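Local coordinates for protein hydrolase, alpha/beta hydrolase FOLD family (Staphylococcus aureus, PDB 2XMZ) that probably catalyses the menaquinone-pathway step that forms 2-succinyl-6-hydroxy-2,4-cyclohexadiene-1-carboxylate, as a lyase built on the alpha/beta hydrolase fold, at residues F25-R30 with R173-S178; P51-D56 with H182-A187; D61-F66 with L188-T193; F88-G93 with G244-V249. One frame throughout, in Å; residues are numbered along the deposited sequence.

Contact 1: F25-R30 with R173-S178; sequences FLSDSR and RQQRLS
The guanidinium of R30 lies with one face against Q175, whose CG sits 3.8 Å above its plane, over the centre. The carboxylate of D28 and the hydroxyl of S178 meet its edge. R30 NH2 donates to S178 OG at 2.8 Å, within 9° of the guanidinium plane. In the conformer given, R30 NH1 reaches Q174 OE1 at 2.6 Å, a bent, weak bond that is doubtful because Q174 has a second conformer. D28 holds the group from its own loop. R30 NE binds D28 OD2 in plane at 2.9 Å, and R30 NH2 binds D28 OD1 through the syn lone pair. This side-on grip fixes the rotation of the guanidinium. The R30 chain bends at chi3 (-60°), which turns its head back to D28. D28 OD2 also takes the backbone N of R30 on its anti lone pair, which makes an Asx turn. At the other end, L26 O touches R176 CG at 3.3 Å. One water links L26 O to R176 NE, and a second links S27 OG to Q175 OE1. The contact ties the loop after strand 17-22 to the C-terminal end of helix 166-177, in the helical part inserted into the alpha/beta hydrolase fold.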
loop_
_atom_site.group_PDB
_atom_site.type_symbol
_atom_site.label_atom_id
_atom_site.label_comp_id
_atom_site.label_asym_id
_atom_site.label_seq_id
_atom_site.Cartn_x
_atom_site.Cartn_y
_atom_site.Cartn_z
ATOM N N PHE A 25 -5.321 -3.089 -2.140
ATOM C CA PHE A 25 -6.291 -3.601 -3.091
ATOM C C PHE A 25 -7.716 -3.523 -2.548
ATOM O O PHE A 25 -7.948 -3.740 -1.345
ATOM C CB PHE A 25 -5.941 -5.043 -3.464
ATOM C CG PHE A 25 -6.899 -5.643 -4.455
ATOM C CD1 PHE A 25 -6.947 -5.157 -5.762
ATOM C CD2 PHE A 25 -7.749 -6.674 -4.088
ATOM C CE1 PHE A 25 -7.818 -5.685 -6.686
ATOM C CE2 PHE A 25 -8.641 -7.229 -5.010
ATOM C CZ PHE A 25 -8.680 -6.734 -6.319
ATOM N N LEU A 26 -8.668 -3.214 -3.420
ATOM C CA LEU A 26 -10.095 -3.203 -3.060
ATOM C C LEU A 26 -10.395 -2.137 -2.014
ATOM O O LEU A 26 -11.248 -2.314 -1.136
ATOM C CB LEU A 26 -10.548 -4.567 -2.520
ATOM C CG LEU A 26 -11.450 -5.573 -3.243
ATOM C CD1 LEU A 26 -12.047 -6.537 -2.208
ATOM C CD2 LEU A 26 -12.558 -4.962 -4.069
ATOM N N SER A 27 -9.684 -1.028 -2.098
ATOM C CA SER A 27 -9.778 0.008 -1.090
ATOM C C SER A 27 -9.317 1.252 -1.788
ATOM O O SER A 27 -9.135 1.240 -3.002
ATOM C CB SER A 27 -8.862 -0.328 0.096
ATOM O OG SER A 27 -8.814 0.730 1.045
ATOM N N ASP A 28 -9.171 2.345 -1.047
ATOM C CA ASP A 28 -8.634 3.547 -1.627
ATOM C C ASP A 28 -8.119 4.421 -0.495
ATOM O O ASP A 28 -8.021 3.980 0.671
ATOM C CB ASP A 28 -9.668 4.276 -2.535
ATOM C CG ASP A 28 -10.986 4.552 -1.846
ATOM O OD1 ASP A 28 -12.045 4.127 -2.368
ATOM O OD2 ASP A 28 -11.002 5.212 -0.794
ATOM N N SER A 29 -7.845 5.670 -0.838
ATOM C CA SER A 29 -7.260 6.617 0.102
ATOM C C SER A 29 -8.102 6.869 1.344
ATOM O O SER A 29 -7.570 7.320 2.359
ATOM C CB SER A 29 -6.989 7.924 -0.602
ATOM O OG SER A 29 -5.915 7.729 -1.517
ATOM N N ARG A 30 -9.407 6.596 1.266
ATOM C CA ARG A 30 -10.258 6.776 2.424
ATOM C C ARG A 30 -9.813 5.952 3.634
ATOM O O ARG A 30 -10.168 6.307 4.749
ATOM C CB ARG A 30 -11.722 6.452 2.119
ATOM C CG ARG A 30 -12.461 7.527 1.337
ATOM C CD ARG A 30 -13.814 6.989 0.922
ATOM N NE ARG A 30 -13.680 5.805 0.077
ATOM C CZ ARG A 30 -14.689 5.032 -0.305
ATOM N NH1 ARG A 30 -15.924 5.299 0.100
ATOM N NH2 ARG A 30 -14.443 3.974 -1.074
ATOM N N ARG A 173 -16.031 -2.806 4.617
ATOM C CA ARG A 173 -16.965 -3.431 3.668
ATOM C C ARG A 173 -17.496 -2.432 2.636
ATOM O O ARG A 173 -17.601 -2.747 1.453
ATOM C CB ARG A 173 -18.143 -4.110 4.399
ATOM C CG ARG A 173 -19.068 -4.873 3.459
ATOM C CD ARG A 173 -20.174 -5.623 4.171
ATOM N NE ARG A 173 -21.144 -6.151 3.214
ATOM C CZ ARG A 173 -20.964 -7.236 2.461
ATOM N NH1 ARG A 173 -21.917 -7.607 1.621
ATOM N NH2 ARG A 173 -19.840 -7.955 2.540
ATOM N N GLN A 174 -17.824 -1.230 3.103
ATOM C CA GLN A 174 -18.323 -0.172 2.243
ATOM C C GLN A 174 -17.267 0.272 1.241
ATOM O O GLN A 174 -17.581 0.474 0.058
ATOM C CB GLN A 174 -18.831 1.014 3.095
ATOM C CG GLN A 174 -19.138 2.299 2.330
ATOM C CD GLN A 174 -17.896 3.099 1.968
ATOM O OE1 GLN A 174 -17.800 3.652 0.868
ATOM N NE2 GLN A 174 -16.928 3.148 2.887
ATOM N N GLN A 175 -16.027 0.424 1.717
ATOM C CA GLN A 175 -14.908 0.835 0.885
ATOM C C GLN A 175 -14.660 -0.185 -0.225
ATOM O O GLN A 175 -14.382 0.189 -1.372
ATOM C CB GLN A 175 -13.650 1.034 1.724
ATOM C CG GLN A 175 -13.519 2.422 2.390
ATOM C CD GLN A 175 -12.506 2.461 3.533
ATOM O OE1 GLN A 175 -11.670 1.560 3.678
ATOM N NE2 GLN A 175 -12.577 3.511 4.348
ATOM N N ARG A 176 -14.777 -1.466 0.115
ATOM C CA ARG A 176 -14.632 -2.545 -0.865
ATOM C C ARG A 176 -15.805 -2.561 -1.885
ATOM O O ARG A 176 -15.593 -2.661 -3.102
ATOM C CB ARG A 176 -14.522 -3.901 -0.142
ATOM C CG ARG A 176 -13.283 -4.025 0.801
ATOM C CD ARG A 176 -13.278 -5.384 1.482
ATOM N NE ARG A 176 -12.015 -5.693 2.156
ATOM C CZ ARG A 176 -11.887 -6.566 3.151
ATOM N NH1 ARG A 176 -12.946 -7.229 3.616
ATOM N NH2 ARG A 176 -10.689 -6.781 3.682
ATOM N N LEU A 177 -17.034 -2.446 -1.375
ATOM C CA LEU A 177 -18.255 -2.511 -2.202
ATOM C C LEU A 177 -18.356 -1.345 -3.174
ATOM O O LEU A 177 -19.029 -1.431 -4.215
ATOM C CB LEU A 177 -19.507 -2.575 -1.319
ATOM C CG LEU A 177 -19.713 -3.854 -0.478
ATOM C CD1 LEU A 177 -20.966 -3.753 0.407
ATOM C CD2 LEU A 177 -19.779 -5.082 -1.356
ATOM N N SER A 178 -17.689 -0.243 -2.841
ATOM C CA SER A 178 -17.756 0.932 -3.695
ATOM C C SER A 178 -16.749 0.847 -4.837
ATOM O O SER A 178 -16.795 1.652 -5.759
ATOM C CB SER A 178 -17.508 2.194 -2.895
ATOM O OG SER A 178 -16.145 2.242 -2.549
HETATM O O HOH W 1 -10.079 -3.453 1.566
HETATM O O HOH W 2 -10.484 -0.815 3.054
#

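Contact 2: P51-D56 with H182-A187; sequences PGHGED and HKMAKA
In this alpha/beta hydrolase fold, the loop after strand 44-48 makes a type II' beta turn from H53 to D56 and packs on helix 181-191. G52 and K183 come closest in the backbone, with CA atoms 4.7 Å apart. The main aromatic contact is a CH-pi interaction. M184 CE sits 3.3 Å from the centroid of the H53 ring, almost on its normal. Bends at chi2 (-62°) and chi3 (97°) curl the methionine so that its methyl lies over the ring. A187 CB meets the ring edge at H53 CE1, 3.6 Å away. H53 ND1 donates to P51 O, and H53 NE2 is bonded to L26 N. Both ring nitrogens are therefore engaged, which fixes the rotation of the ring. K183 runs extended past G52, with K183 CB 3.3 Å from G52 O. K183 NZ gives a bond of 2.8 Å to a water that also reaches D56 OD2. A second water joins G54 O and D56 O. D56 OD2 takes the backbone N of G52, while D56 OD1 pairs with S58 OG. No direct hydrogen bond crosses between the two segments. Packing, the CH-pi contact and water therefore join them, and the lysine charge probably favours D56 as a carboxylate through solvent.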
loop_
_atom_site.group_PDB
_atom_site.type_symbol
_atom_site.label_atom_id
_atom_site.label_comp_id
_atom_site.label_asym_id
_atom_site.label_seq_id
_atom_site.Cartn_x
_atom_site.Cartn_y
_atom_site.Cartn_z
ATOM N N PRO A 51 -4.267 3.005 -9.746
ATOM C CA PRO A 51 -5.091 2.701 -10.913
ATOM C C PRO A 51 -6.243 1.745 -10.592
ATOM O O PRO A 51 -6.043 0.669 -9.958
ATOM C CB PRO A 51 -4.102 2.041 -11.865
ATOM C CG PRO A 51 -2.796 2.736 -11.539
ATOM C CD PRO A 51 -2.822 2.879 -10.046
ATOM N N GLY A 52 -7.425 2.145 -11.042
ATOM C CA GLY A 52 -8.668 1.391 -10.831
ATOM C C GLY A 52 -9.359 1.604 -9.495
ATOM O O GLY A 52 -10.501 1.169 -9.314
ATOM N N HIS A 53 -8.673 2.227 -8.545
ATOM C CA HIS A 53 -9.197 2.352 -7.183
ATOM C C HIS A 53 -9.699 3.745 -6.818
ATOM O O HIS A 53 -9.088 4.771 -7.192
ATOM C CB HIS A 53 -8.140 1.934 -6.161
ATOM C CG HIS A 53 -7.800 0.475 -6.216
ATOM N ND1 HIS A 53 -7.151 -0.098 -7.288
ATOM C CD2 HIS A 53 -8.068 -0.533 -5.356
ATOM C CE1 HIS A 53 -7.009 -1.395 -7.075
ATOM N NE2 HIS A 53 -7.554 -1.684 -5.908
ATOM N N GLY A 54 -10.780 3.765 -6.026
ATOM C CA GLY A 54 -11.355 5.010 -5.538
ATOM C C GLY A 54 -11.611 5.996 -6.653
ATOM O O GLY A 54 -12.356 5.710 -7.592
ATOM N N GLU A 55 -10.978 7.162 -6.550
ATOM C CA GLU A 55 -11.263 8.245 -7.481
ATOM C C GLU A 55 -10.343 8.250 -8.697
ATOM O O GLU A 55 -10.373 9.175 -9.488
ATOM C CB GLU A 55 -11.275 9.584 -6.734
ATOM C CG GLU A 55 -12.520 9.736 -5.825
ATOM C CD GLU A 55 -12.622 11.102 -5.153
ATOM O OE1 GLU A 55 -13.246 11.183 -4.081
ATOM O OE2 GLU A 55 -12.078 12.092 -5.684
ATOM N N ASP A 56 -9.535 7.196 -8.846
ATOM C CA ASP A 56 -8.652 7.081 -9.993
ATOM C C ASP A 56 -9.425 7.094 -11.303
ATOM O O ASP A 56 -10.516 6.520 -11.406
ATOM C CB ASP A 56 -7.820 5.801 -9.924
ATOM C CG ASP A 56 -7.093 5.531 -11.218
ATOM O OD1 ASP A 56 -6.017 6.150 -11.424
ATOM O OD2 ASP A 56 -7.636 4.751 -12.045
ATOM N N HIS A 182 -15.029 -4.243 -12.514
ATOM C CA HIS A 182 -14.250 -4.278 -13.757
ATOM C C HIS A 182 -12.857 -3.651 -13.578
ATOM O O HIS A 182 -11.846 -4.173 -14.100
ATOM C CB HIS A 182 -15.053 -3.697 -14.952
ATOM C CG HIS A 182 -15.067 -2.197 -15.008
ATOM N ND1 HIS A 182 -15.970 -1.430 -14.300
ATOM C CD2 HIS A 182 -14.283 -1.322 -15.685
ATOM C CE1 HIS A 182 -15.741 -0.145 -14.538
ATOM N NE2 HIS A 182 -14.724 -0.053 -15.377
ATOM N N LYS A 183 -12.782 -2.560 -12.806
ATOM C CA LYS A 183 -11.501 -1.958 -12.494
ATOM C C LYS A 183 -10.671 -2.818 -11.554
ATOM O O LYS A 183 -9.465 -2.898 -11.728
ATOM C CB LYS A 183 -11.647 -0.535 -11.929
ATOM C CG LYS A 183 -12.214 0.418 -12.942
ATOM C CD LYS A 183 -12.222 1.864 -12.464
ATOM C CE LYS A 183 -12.815 2.770 -13.553
ATOM N NZ LYS A 183 -12.651 4.199 -13.194
ATOM N N MET A 184 -11.312 -3.457 -10.566
ATOM C CA MET A 184 -10.599 -4.361 -9.676
ATOM C C MET A 184 -9.987 -5.500 -10.486
ATOM O O MET A 184 -8.853 -5.880 -10.251
ATOM C CB MET A 184 -11.527 -4.881 -8.561
ATOM C CG MET A 184 -12.042 -3.762 -7.630
ATOM S SD MET A 184 -10.645 -2.951 -6.748
ATOM C CE MET A 184 -10.353 -1.516 -7.789
ATOM N N ALA A 185 -10.739 -6.013 -11.454
ATOM C CA ALA A 185 -10.249 -7.069 -12.340
ATOM C C ALA A 185 -9.010 -6.612 -13.121
ATOM O O ALA A 185 -8.016 -7.337 -13.189
ATOM C CB ALA A 185 -11.363 -7.521 -13.306
ATOM N N LYS A 186 -9.054 -5.396 -13.672
ATOM C CA LYS A 186 -7.953 -4.898 -14.439
ATOM C C LYS A 186 -6.755 -4.694 -13.522
ATOM O O LYS A 186 -5.656 -5.053 -13.895
ATOM C CB LYS A 186 -8.323 -3.640 -15.236
ATOM C CG LYS A 186 -7.184 -3.144 -16.140
ATOM C CD LYS A 186 -7.607 -1.952 -16.975
ATOM C CE LYS A 186 -6.417 -1.321 -17.728
ATOM N NZ LYS A 186 -5.749 -2.301 -18.633
ATOM N N ALA A 187 -6.968 -4.133 -12.321
ATOM C CA ALA A 187 -5.874 -3.994 -11.344
ATOM C C ALA A 187 -5.174 -5.332 -11.097
ATOM O O ALA A 187 -3.936 -5.409 -11.130
ATOM C CB ALA A 187 -6.382 -3.387 -10.013
HETATM O O HOH W 3 -11.921 4.945 -10.010
HETATM O O HOH W 4 -9.851 3.928 -13.596
#

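Contact 3: D61-F66 with L188-T193; sequences DETWNF and LRDYGT
W64 and D190 join the loop ahead of helix 66-77 to the C-terminal end of helix 181-191, in the alpha/beta hydrolase fold. W64 is the centre of an inverse gamma turn, and N65 is the N-cap of helix 66-77, with its OD1 bonded to Y68 N. The tight part is around W64, Y191 and F66, all three buried. Y191 has CG between its backbone N and carbonyl carbon (chi1 66°), which lays the ring beside the W64 backbone. Its OH is bonded to P51 O. The F66 and Y191 side chains cross at about a right angle, and F66 CE2 touches Y191 CB at 3.7 Å. F66 also packs on R95 and V96 of helix 92-103. The looser side is toward T63 and E62, which are exposed. There T63 CG2 stands 3.9 Å from D190 OD2, and E62 turns its side chain away. D190 bridges the two zones. Its OD2 accepts the backbone N of W64 at 2.7 Å, in a nearly straight bond on the anti side, 33° out of the carboxylate plane. The same oxygen forms a salt bridge with K186 NZ, one turn earlier on the helix, and K186 also makes a cation-pi contact with W64. W64 O is buried here without a hydrogen-bond partner, and Y191 CD2 lies 3.1 Å from it.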
loop_
_atom_site.group_PDB
_atom_site.type_symbol
_atom_site.label_atom_id
_atom_site.label_comp_id
_atom_site.label_asym_id
_atom_site.label_seq_id
_atom_site.Cartn_x
_atom_site.Cartn_y
_atom_site.Cartn_z
ATOM N N ASP A 61 -8.011 1.441 -21.168
ATOM C CA ASP A 61 -7.392 1.001 -22.403
ATOM C C ASP A 61 -5.866 1.188 -22.378
ATOM O O ASP A 61 -5.188 1.068 -23.386
ATOM C CB ASP A 61 -8.098 1.643 -23.614
ATOM C CG ASP A 61 -9.591 1.265 -23.686
ATOM O OD1 ASP A 61 -9.956 0.113 -23.332
ATOM O OD2 ASP A 61 -10.417 2.105 -24.107
ATOM N N GLU A 62 -5.338 1.445 -21.189
ATOM C CA GLU A 62 -3.899 1.395 -20.967
ATOM C C GLU A 62 -3.580 0.294 -19.975
ATOM O O GLU A 62 -4.386 -0.010 -19.094
ATOM C CB GLU A 62 -3.391 2.726 -20.447
ATOM C CG GLU A 62 -3.754 3.869 -21.370
ATOM C CD GLU A 62 -2.778 5.007 -21.292
ATOM O OE1 GLU A 62 -1.639 4.779 -20.814
ATOM O OE2 GLU A 62 -3.153 6.122 -21.724
ATOM N N THR A 63 -2.395 -0.291 -20.121
ATOM C CA THR A 63 -1.951 -1.308 -19.204
ATOM C C THR A 63 -1.461 -0.677 -17.887
ATOM O O THR A 63 -0.510 0.127 -17.858
ATOM C CB THR A 63 -0.850 -2.176 -19.823
ATOM O OG1 THR A 63 -1.326 -2.773 -21.036
ATOM C CG2 THR A 63 -0.412 -3.277 -18.836
ATOM N N TRP A 64 -2.093 -1.066 -16.786
ATOM C CA TRP A 64 -1.722 -0.504 -15.513
ATOM C C TRP A 64 -0.572 -1.283 -14.886
ATOM O O TRP A 64 -0.669 -1.714 -13.760
ATOM C CB TRP A 64 -2.920 -0.486 -14.568
ATOM C CG TRP A 64 -4.109 0.283 -15.100
ATOM C CD1 TRP A 64 -4.124 1.215 -16.116
ATOM C CD2 TRP A 64 -5.424 0.199 -14.612
ATOM N NE1 TRP A 64 -5.404 1.698 -16.289
ATOM C CE2 TRP A 64 -6.216 1.092 -15.370
ATOM C CE3 TRP A 64 -6.035 -0.575 -13.616
ATOM C CZ2 TRP A 64 -7.580 1.242 -15.151
ATOM C CZ3 TRP A 64 -7.398 -0.414 -13.397
ATOM C CH2 TRP A 64 -8.145 0.484 -14.155
ATOM N N ASN A 65 0.514 -1.462 -15.624
ATOM C CA ASN A 65 1.669 -2.185 -15.091
ATOM C C ASN A 65 2.508 -1.283 -14.165
ATOM O O ASN A 65 2.170 -0.121 -13.947
ATOM C CB ASN A 65 2.477 -2.822 -16.239
ATOM C CG ASN A 65 2.913 -1.803 -17.293
ATOM O OD1 ASN A 65 3.081 -0.614 -17.003
ATOM N ND2 ASN A 65 3.086 -2.266 -18.522
ATOM N N PHE A 66 3.581 -1.806 -13.598
ATOM C CA PHE A 66 4.381 -1.009 -12.686
ATOM C C PHE A 66 5.047 0.236 -13.292
ATOM O O PHE A 66 5.221 1.235 -12.602
ATOM C CB PHE A 66 5.360 -1.888 -11.897
ATOM C CG PHE A 66 4.697 -2.594 -10.750
ATOM C CD1 PHE A 66 4.667 -2.003 -9.488
ATOM C CD2 PHE A 66 4.017 -3.810 -10.957
ATOM C CE1 PHE A 66 3.998 -2.634 -8.416
ATOM C CE2 PHE A 66 3.339 -4.435 -9.919
ATOM C CZ PHE A 66 3.351 -3.868 -8.636
ATOM N N LEU A 188 -5.949 -6.376 -10.849
ATOM C CA LEU A 188 -5.379 -7.729 -10.670
ATOM C C LEU A 188 -4.579 -8.209 -11.877
ATOM O O LEU A 188 -3.438 -8.656 -11.726
ATOM C CB LEU A 188 -6.465 -8.752 -10.324
ATOM C CG LEU A 188 -7.094 -8.610 -8.929
ATOM C CD1 LEU A 188 -8.300 -9.538 -8.795
ATOM C CD2 LEU A 188 -6.069 -8.836 -7.802
ATOM N N ARG A 189 -5.170 -8.122 -13.072
ATOM C CA ARG A 189 -4.474 -8.593 -14.278
ATOM C C ARG A 189 -3.204 -7.796 -14.599
ATOM O O ARG A 189 -2.224 -8.376 -15.050
ATOM C CB ARG A 189 -5.411 -8.655 -15.500
ATOM C CG ARG A 189 -6.718 -9.458 -15.261
ATOM C CD ARG A 189 -7.427 -9.904 -16.537
ATOM N NE ARG A 189 -8.892 -9.922 -16.392
ATOM C CZ ARG A 189 -9.655 -11.004 -16.185
ATOM N NH1 ARG A 189 -9.133 -12.238 -16.054
ATOM N NH2 ARG A 189 -10.966 -10.848 -16.087
ATOM N N ASP A 190 -3.227 -6.480 -14.392
ATOM C CA ASP A 190 -2.107 -5.606 -14.781
ATOM C C ASP A 190 -1.041 -5.428 -13.711
ATOM O O ASP A 190 0.126 -5.321 -14.039
ATOM C CB ASP A 190 -2.579 -4.216 -15.225
ATOM C CG ASP A 190 -3.410 -4.259 -16.468
ATOM O OD1 ASP A 190 -3.654 -5.370 -16.972
ATOM O OD2 ASP A 190 -3.824 -3.188 -16.930
ATOM N N TYR A 191 -1.420 -5.365 -12.443
ATOM C CA TYR A 191 -0.371 -5.178 -11.406
ATOM C C TYR A 191 -0.536 -6.022 -10.153
ATOM O O TYR A 191 0.029 -5.715 -9.084
ATOM C CB TYR A 191 -0.071 -3.706 -11.106
ATOM C CG TYR A 191 -1.159 -2.874 -10.460
ATOM C CD1 TYR A 191 -1.059 -2.515 -9.112
ATOM C CD2 TYR A 191 -2.241 -2.391 -11.193
ATOM C CE1 TYR A 191 -1.985 -1.697 -8.505
ATOM C CE2 TYR A 191 -3.213 -1.558 -10.588
ATOM C CZ TYR A 191 -3.070 -1.224 -9.229
ATOM O OH TYR A 191 -3.964 -0.410 -8.563
ATOM N N GLY A 192 -1.276 -7.114 -10.311
ATOM C CA GLY A 192 -1.336 -8.137 -9.294
ATOM C C GLY A 192 0.053 -8.662 -9.013
ATOM O O GLY A 192 0.992 -8.507 -9.835
ATOM N N THR A 193 0.187 -9.299 -7.860
ATOM C CA THR A 193 1.486 -9.759 -7.370
ATOM C C THR A 193 2.136 -10.726 -8.332
ATOM O O THR A 193 3.362 -10.740 -8.469
ATOM C CB THR A 193 1.368 -10.349 -5.966
ATOM O OG1 THR A 193 0.857 -9.326 -5.103
ATOM C CG2 THR A 193 2.755 -10.815 -5.445
#

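Contact 4: F88-G93 with G244-V249; sequences FGYSMG and GHTIHV
Strand 84-90 ends at Y90, and S91 turns the chain sharply into helix 92-103 with positive phi (54°), facing the turn at H245 and T246 that leads into helix 247-250. This fits the nucleophile elbow of alpha/beta hydrolases, with G89 and G93 on either side of S91 in the sequence. S91 OG and H245 NE2 are hydrogen-bonded at 2.8 Å, the hydroxyl lying at the edge of the imidazole in its plane. H245 ND1 is bonded to D218 OD2, so the three residues probably form a Ser-His-Asp triad. Y90 packs next to the S91-H245 pair. Its CG is anti to the backbone N (chi1 157°), which carries the ring toward the turn. There Y90 OH and T246 OG1 are hydrogen-bonded at 2.6 Å. One face of the Y90 ring carries S91 CB, and the opposite face takes the edge of H248. This edge-to-face pair has planes at 89° and centroids 4.9 Å apart, with H248 CE1 3.6 Å from Y90 CG. H245 O lies at the edge of the Y90 ring, in its plane. H248 is itself fixed at both ring nitrogens: ND1 to E114 and NE2 to T31. The contact lies near the centre of the chain. F88 and Y90 bond to strand 17-22, G89 bonds to strand 110-114, and V249 packs on helix 166-177.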
loop_
_atom_site.group_PDB
_atom_site.type_symbol
_atom_site.label_atom_id
_atom_site.label_comp_id
_atom_site.label_asym_id
_atom_site.label_seq_id
_atom_site.Cartn_x
_atom_site.Cartn_y
_atom_site.Cartn_z
ATOM N N PHE A 88 4.848 5.937 1.706
ATOM C CA PHE A 88 4.272 4.895 2.507
ATOM C C PHE A 88 3.385 4.043 1.607
ATOM O O PHE A 88 2.549 4.566 0.862
ATOM C CB PHE A 88 3.419 5.493 3.640
ATOM C CG PHE A 88 2.619 4.447 4.400
ATOM C CD1 PHE A 88 1.410 3.967 3.895
ATOM C CD2 PHE A 88 3.076 3.947 5.614
ATOM C CE1 PHE A 88 0.687 2.971 4.568
ATOM C CE2 PHE A 88 2.351 2.953 6.307
ATOM C CZ PHE A 88 1.151 2.478 5.775
ATOM N N GLY A 89 3.540 2.730 1.698
ATOM C CA GLY A 89 2.624 1.824 1.030
ATOM C C GLY A 89 2.185 0.653 1.897
ATOM O O GLY A 89 3.011 0.018 2.568
ATOM N N TYR A 90 0.872 0.399 1.882
ATOM C CA TYR A 90 0.273 -0.722 2.578
ATOM C C TYR A 90 -0.102 -1.789 1.577
ATOM O O TYR A 90 -0.843 -1.513 0.641
ATOM C CB TYR A 90 -0.997 -0.295 3.356
ATOM C CG TYR A 90 -1.947 -1.438 3.631
ATOM C CD1 TYR A 90 -1.647 -2.412 4.589
ATOM C CD2 TYR A 90 -3.158 -1.544 2.932
ATOM C CE1 TYR A 90 -2.524 -3.479 4.839
ATOM C CE2 TYR A 90 -4.065 -2.625 3.167
ATOM C CZ TYR A 90 -3.731 -3.577 4.120
ATOM O OH TYR A 90 -4.586 -4.615 4.377
ATOM N N SER A 91 0.381 -3.007 1.816
ATOM C CA SER A 91 -0.012 -4.208 1.077
ATOM C C SER A 91 0.197 -3.949 -0.410
ATOM O O SER A 91 1.313 -3.656 -0.808
ATOM C CB SER A 91 -1.466 -4.609 1.402
ATOM O OG SER A 91 -1.666 -5.987 1.133
ATOM N N MET A 92 -0.863 -3.978 -1.218
ATOM C CA MET A 92 -0.706 -3.645 -2.670
ATOM C C MET A 92 0.052 -2.350 -2.905
ATOM O O MET A 92 0.916 -2.292 -3.784
ATOM C CB MET A 92 -2.066 -3.579 -3.393
ATOM C CG MET A 92 -2.009 -3.044 -4.854
ATOM S SD MET A 92 -3.668 -2.882 -5.541
ATOM C CE MET A 92 -4.080 -1.227 -5.016
ATOM N N GLY A 93 -0.305 -1.302 -2.170
ATOM C CA GLY A 93 0.399 -0.031 -2.250
ATOM C C GLY A 93 1.856 -0.077 -1.807
ATOM O O GLY A 93 2.664 0.759 -2.242
ATOM N N GLY A 244 -3.551 -8.116 12.674
ATOM C CA GLY A 244 -3.332 -8.849 11.437
ATOM C C GLY A 244 -2.769 -7.980 10.334
ATOM O O GLY A 244 -1.881 -7.135 10.557
ATOM N N HIS A 245 -3.293 -8.179 9.140
ATOM C CA HIS A 245 -2.709 -7.595 7.943
ATOM C C HIS A 245 -2.854 -6.068 7.901
ATOM O O HIS A 245 -1.878 -5.350 7.647
ATOM C CB HIS A 245 -3.356 -8.221 6.714
ATOM C CG HIS A 245 -2.584 -8.005 5.457
ATOM N ND1 HIS A 245 -1.353 -8.584 5.231
ATOM C CD2 HIS A 245 -2.885 -7.306 4.336
ATOM C CE1 HIS A 245 -0.918 -8.230 4.033
ATOM N NE2 HIS A 245 -1.836 -7.472 3.461
ATOM N N THR A 246 -4.067 -5.581 8.154
ATOM C CA THR A 246 -4.349 -4.137 8.049
ATOM C C THR A 246 -4.156 -3.477 9.417
ATOM O O THR A 246 -5.122 -3.081 10.087
ATOM C CB THR A 246 -5.751 -3.855 7.506
ATOM O OG1 THR A 246 -6.082 -4.803 6.485
ATOM C CG2 THR A 246 -5.840 -2.445 6.933
ATOM N N ILE A 247 -2.895 -3.356 9.802
ATOM C CA ILE A 247 -2.508 -2.770 11.079
ATOM C C ILE A 247 -3.089 -1.365 11.261
ATOM O O ILE A 247 -3.627 -1.057 12.323
ATOM C CB ILE A 247 -0.985 -2.639 11.223
ATOM C CG1 ILE A 247 -0.256 -3.933 10.843
ATOM C CG2 ILE A 247 -0.633 -2.212 12.669
ATOM C CD1 ILE A 247 1.248 -3.719 10.602
ATOM N N HIS A 248 -3.007 -0.525 10.229
ATOM C CA HIS A 248 -3.449 0.884 10.363
ATOM C C HIS A 248 -4.924 1.013 10.713
ATOM O O HIS A 248 -5.397 2.083 11.120
ATOM C CB HIS A 248 -3.045 1.742 9.139
ATOM C CG HIS A 248 -3.759 1.417 7.862
ATOM N ND1 HIS A 248 -3.187 0.673 6.857
ATOM C CD2 HIS A 248 -4.974 1.801 7.398
ATOM C CE1 HIS A 248 -4.037 0.561 5.850
ATOM N NE2 HIS A 248 -5.123 1.256 6.147
ATOM N N VAL A 249 -5.660 -0.080 10.560
ATOM C CA VAL A 249 -7.079 -0.096 10.945
ATOM C C VAL A 249 -7.324 -0.789 12.297
ATOM O O VAL A 249 -8.255 -0.433 13.018
ATOM C CB VAL A 249 -7.925 -0.770 9.848
ATOM C CG1 VAL A 249 -9.310 -1.061 10.342
ATOM C CG2 VAL A 249 -8.019 0.133 8.642
#

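In the fold
From the N terminus, the loop after strand 17-22 meets helix 166-177 in contact 1. The loop between strand 44-48 and helix 66-77 then reaches helix 181-191 twice, first at 51-56 in contact 2 and next at 61-66 in contact 3. Contact 4 follows, from the end of strand 84-90 to 244-249 near the C terminus, and closes the longest loop. No contact nests within another: the segments alternate, so every pair crosses. Contacts 2 and 3 share helix 181-191, and contact 1 uses the helix just before it. Together, contacts 1 to 3 tie the helical region to loops of the sheet, while contact 4 joins its central strand to the chain's last part. M92 touches residues of contacts 1, 2 and 3.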